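Local coordinates for lactate utilization protein C (Deinococcus radiodurans, PDB 2G40), which may function in L-lactate utilization as a homodimeric member of the LutC/YkgG family, at residues 157-168 and 213-224. Residues are numbered along the deposited sequence; the frame is centred on the assembly and turned at random.
Sequences LIPDFHICVVRE and HGPRRLQVIVVG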
# COMPACT_ATOMS: atom_id res chain seq x y z
N LEU A 157 -3.34 5.43 6.02
CA LEU A 157 -1.95 5.52 6.39
C LEU A 157 -1.70 6.50 7.51
O LEU A 157 -0.90 6.23 8.39
CB LEU A 157 -1.09 5.94 5.20
CG LEU A 157 0.39 6.06 5.59
CD1 LEU A 157 0.98 4.68 5.88
CD2 LEU A 157 1.20 6.77 4.56
N ILE A 158 -2.34 7.66 7.44
CA ILE A 158 -2.04 8.76 8.35
C ILE A 158 -2.78 8.68 9.70
O ILE A 158 -2.16 8.90 10.75
CB ILE A 158 -2.32 10.13 7.67
CG1 ILE A 158 -1.56 10.23 6.34
CG2 ILE A 158 -1.95 11.27 8.61
CD1 ILE A 158 -0.07 10.06 6.46
N PRO A 159 -4.10 8.39 9.69
CA PRO A 159 -4.73 8.27 11.01
C PRO A 159 -4.15 7.10 11.82
O PRO A 159 -3.66 6.14 11.24
CB PRO A 159 -6.21 8.00 10.67
CG PRO A 159 -6.36 8.52 9.27
CD PRO A 159 -5.07 8.17 8.62
N ASP A 160 -4.24 7.18 13.13
CA ASP A 160 -3.54 6.22 13.99
C ASP A 160 -4.34 4.99 14.36
O ASP A 160 -3.79 4.07 14.96
CB ASP A 160 -3.09 6.93 15.24
CG ASP A 160 -1.93 6.23 15.92
OD1 ASP A 160 -1.01 5.75 15.24
OD2 ASP A 160 -1.94 6.21 17.16
N PHE A 161 -5.62 4.96 14.03
CA PHE A 161 -6.52 3.89 14.41
C PHE A 161 -7.39 3.59 13.21
O PHE A 161 -8.06 4.48 12.71
CB PHE A 161 -7.38 4.32 15.59
CG PHE A 161 -8.43 3.30 16.03
CD1 PHE A 161 -8.26 1.94 15.86
CD2 PHE A 161 -9.57 3.75 16.68
CE1 PHE A 161 -9.23 1.03 16.31
CE2 PHE A 161 -10.53 2.85 17.13
CZ PHE A 161 -10.36 1.51 16.95
N HIS A 162 -7.29 2.35 12.71
CA HIS A 162 -8.01 1.89 11.54
C HIS A 162 -9.03 0.88 12.04
O HIS A 162 -8.68 -0.06 12.75
CB HIS A 162 -7.01 1.24 10.57
CG HIS A 162 -7.59 0.76 9.27
ND1 HIS A 162 -6.87 -0.01 8.39
CD2 HIS A 162 -8.81 0.93 8.71
CE1 HIS A 162 -7.61 -0.29 7.33
NE2 HIS A 162 -8.80 0.26 7.51
N ILE A 163 -10.29 1.14 11.73
CA ILE A 163 -11.37 0.19 11.90
C ILE A 163 -11.72 -0.35 10.52
O ILE A 163 -12.19 0.40 9.65
CB ILE A 163 -12.63 0.82 12.50
CG1 ILE A 163 -12.31 1.46 13.87
CG2 ILE A 163 -13.71 -0.25 12.65
CD1 ILE A 163 -13.45 2.29 14.46
N CYS A 164 -11.49 -1.64 10.32
CA CYS A 164 -11.63 -2.23 9.02
C CYS A 164 -12.71 -3.31 9.06
O CYS A 164 -12.60 -4.29 9.81
CB CYS A 164 -10.30 -2.83 8.58
SG CYS A 164 -10.39 -3.55 6.98
N VAL A 165 -13.75 -3.11 8.27
CA VAL A 165 -14.90 -4.02 8.25
C VAL A 165 -14.68 -5.01 7.12
O VAL A 165 -14.49 -4.62 5.99
CB VAL A 165 -16.24 -3.28 8.04
CG1 VAL A 165 -17.38 -4.26 7.86
CG2 VAL A 165 -16.51 -2.35 9.20
N VAL A 166 -14.71 -6.29 7.46
CA VAL A 166 -14.43 -7.38 6.54
C VAL A 166 -15.67 -8.24 6.50
O VAL A 166 -16.06 -8.79 7.50
CB VAL A 166 -13.25 -8.21 7.05
CG1 VAL A 166 -13.00 -9.41 6.10
CG2 VAL A 166 -12.00 -7.34 7.22
N ARG A 167 -16.32 -8.36 5.35
CA ARG A 167 -17.47 -9.25 5.26
C ARG A 167 -16.96 -10.67 5.36
O ARG A 167 -15.92 -10.97 4.82
CB ARG A 167 -18.19 -9.06 3.96
CG ARG A 167 -18.72 -7.68 3.74
CD ARG A 167 -19.82 -7.69 2.70
NE ARG A 167 -19.37 -8.31 1.46
CZ ARG A 167 -18.63 -7.69 0.54
NH1 ARG A 167 -18.29 -6.41 0.69
NH2 ARG A 167 -18.25 -8.34 -0.55
N GLU A 168 -17.69 -11.55 6.05
CA GLU A 168 -17.31 -12.96 6.13
C GLU A 168 -16.95 -13.51 4.74
O GLU A 168 -15.95 -14.22 4.61
CB GLU A 168 -18.42 -13.78 6.77
CG GLU A 168 -18.13 -15.27 6.92
CD GLU A 168 -18.45 -16.10 5.68
OE1 GLU A 168 -19.20 -15.65 4.78
OE2 GLU A 168 -17.93 -17.24 5.62
N HIS A 213 4.84 4.35 10.95
CA HIS A 213 4.76 3.25 9.99
C HIS A 213 3.37 3.01 9.48
O HIS A 213 3.17 2.20 8.59
CB HIS A 213 5.30 1.95 10.60
CG HIS A 213 6.75 2.04 10.92
ND1 HIS A 213 7.71 2.16 9.94
CD2 HIS A 213 7.41 2.10 12.10
CE1 HIS A 213 8.90 2.27 10.50
NE2 HIS A 213 8.75 2.23 11.82
N GLY A 214 2.40 3.71 10.05
CA GLY A 214 1.00 3.42 9.78
C GLY A 214 0.25 3.42 11.11
O GLY A 214 0.85 3.72 12.16
N PRO A 215 -1.06 3.16 11.06
CA PRO A 215 -1.92 3.10 12.24
C PRO A 215 -1.36 2.16 13.27
O PRO A 215 -1.05 1.01 12.95
CB PRO A 215 -3.24 2.57 11.66
CG PRO A 215 -3.25 3.11 10.30
CD PRO A 215 -1.84 2.97 9.83
N ARG A 216 -1.24 2.62 14.51
CA ARG A 216 -0.71 1.80 15.59
C ARG A 216 -1.79 0.93 16.21
O ARG A 216 -1.50 0.01 16.98
CB ARG A 216 -0.03 2.68 16.64
CG ARG A 216 1.28 3.25 16.13
CD ARG A 216 1.90 4.22 17.07
NE ARG A 216 1.04 5.36 17.35
CZ ARG A 216 1.38 6.39 18.12
NH1 ARG A 216 2.57 6.44 18.69
NH2 ARG A 216 0.52 7.38 18.33
N ARG A 217 -3.04 1.21 15.83
CA ARG A 217 -4.19 0.50 16.32
C ARG A 217 -5.06 0.06 15.17
O ARG A 217 -5.36 0.84 14.25
CB ARG A 217 -4.99 1.39 17.27
CG ARG A 217 -4.19 1.82 18.51
CD ARG A 217 -4.89 2.95 19.24
NE ARG A 217 -6.23 2.51 19.65
CZ ARG A 217 -7.33 3.26 19.63
NH1 ARG A 217 -7.30 4.51 19.20
NH2 ARG A 217 -8.48 2.73 20.03
N LEU A 218 -5.41 -1.21 15.18
CA LEU A 218 -6.29 -1.76 14.17
C LEU A 218 -7.38 -2.56 14.85
O LEU A 218 -7.11 -3.39 15.74
CB LEU A 218 -5.53 -2.64 13.18
CG LEU A 218 -6.40 -3.51 12.25
CD1 LEU A 218 -7.24 -2.67 11.30
CD2 LEU A 218 -5.48 -4.50 11.52
N GLN A 219 -8.61 -2.24 14.47
CA GLN A 219 -9.78 -3.03 14.86
C GLN A 219 -10.33 -3.67 13.60
O GLN A 219 -10.71 -2.98 12.67
CB GLN A 219 -10.86 -2.15 15.47
CG GLN A 219 -12.22 -2.83 15.67
CD GLN A 219 -12.26 -3.70 16.90
OE1 GLN A 219 -12.08 -3.21 18.01
NE2 GLN A 219 -12.51 -4.99 16.72
N VAL A 220 -10.40 -4.98 13.60
CA VAL A 220 -11.03 -5.73 12.54
C VAL A 220 -12.41 -6.14 13.02
O VAL A 220 -12.59 -6.67 14.12
CB VAL A 220 -10.22 -7.00 12.15
CG1 VAL A 220 -10.99 -7.85 11.15
CG2 VAL A 220 -8.83 -6.62 11.62
N ILE A 221 -13.40 -5.86 12.18
CA ILE A 221 -14.77 -6.23 12.43
C ILE A 221 -15.18 -7.11 11.28
O ILE A 221 -15.35 -6.66 10.15
CB ILE A 221 -15.71 -5.01 12.56
CG1 ILE A 221 -15.23 -4.08 13.67
CG2 ILE A 221 -17.17 -5.47 12.81
CD1 ILE A 221 -16.14 -2.89 13.91
N VAL A 222 -15.32 -8.41 11.56
CA VAL A 222 -15.91 -9.31 10.58
C VAL A 222 -17.41 -9.29 10.73
O VAL A 222 -17.92 -9.30 11.83
CB VAL A 222 -15.37 -10.74 10.73
CG1 VAL A 222 -15.98 -11.68 9.65
CG2 VAL A 222 -13.89 -10.71 10.69
N VAL A 223 -18.11 -9.23 9.60
CA VAL A 223 -19.54 -9.15 9.65
C VAL A 223 -20.18 -10.26 8.81
O VAL A 223 -19.76 -10.51 7.68
CB VAL A 223 -20.08 -7.73 9.27
CG1 VAL A 223 -19.49 -7.20 8.00
CG2 VAL A 223 -21.61 -7.72 9.23
N GLY A 224 -21.15 -10.93 9.41
CA GLY A 224 -22.09 -11.78 8.65
C GLY A 224 -21.83 -13.27 8.76
O GLY A 224 -20.89 -13.72 9.43
OXT GLY A 224 -22.56 -14.07 8.16
O HOH W 1 -4.79 6.17 18.52
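Pro-215 lays its ring against the turn before strand 161-167, with CG 3.2 Å from Pro-159 O. Arg-216 grips the carboxylate of Asp-160 side-on in a salt bridge. Arg-216 NE meets the syn lone pair of Asp-160 OD1 at 3.0 Å, and NH2 reaches OD2 from above the carboxylate plane. The two flat groups are turned 55° apart. OD1 also takes the backbone N of Arg-216 and that of Gly-211. With an alanine at Asp-160, the Arg-216 guanidinium would probably lose its countercharge and the Arg-216 backbone N its OD1 bond. Arg-217 bends at chi3 (59°) and stacks its guanidinium on one face of the Phe-161 ring, a cation-pi contact with centres 3.9 Å apart. Ile-163 CG1 sits over the rim of the opposite face. A water links Arg-217 NH1 to Asp-160 OD2. Leu-218 sets CD1 beside the His-162 ring, 4.0 Å from ND1; His-162 NE2 is hydrogen-bonded to Thr-130 OG1. Gln-219 brings CB to the Phe-161 ring edge. Ile-221 CD1 meets Ile-163 CG2 at 3.8 Å, and Val-223 CG1 meets Val-165 CG1 at 3.6 Å. Eight backbone hydrogen bonds alternate along the pair, within a parallel sheet consistent with the Rossmann-like fold of LUD domains.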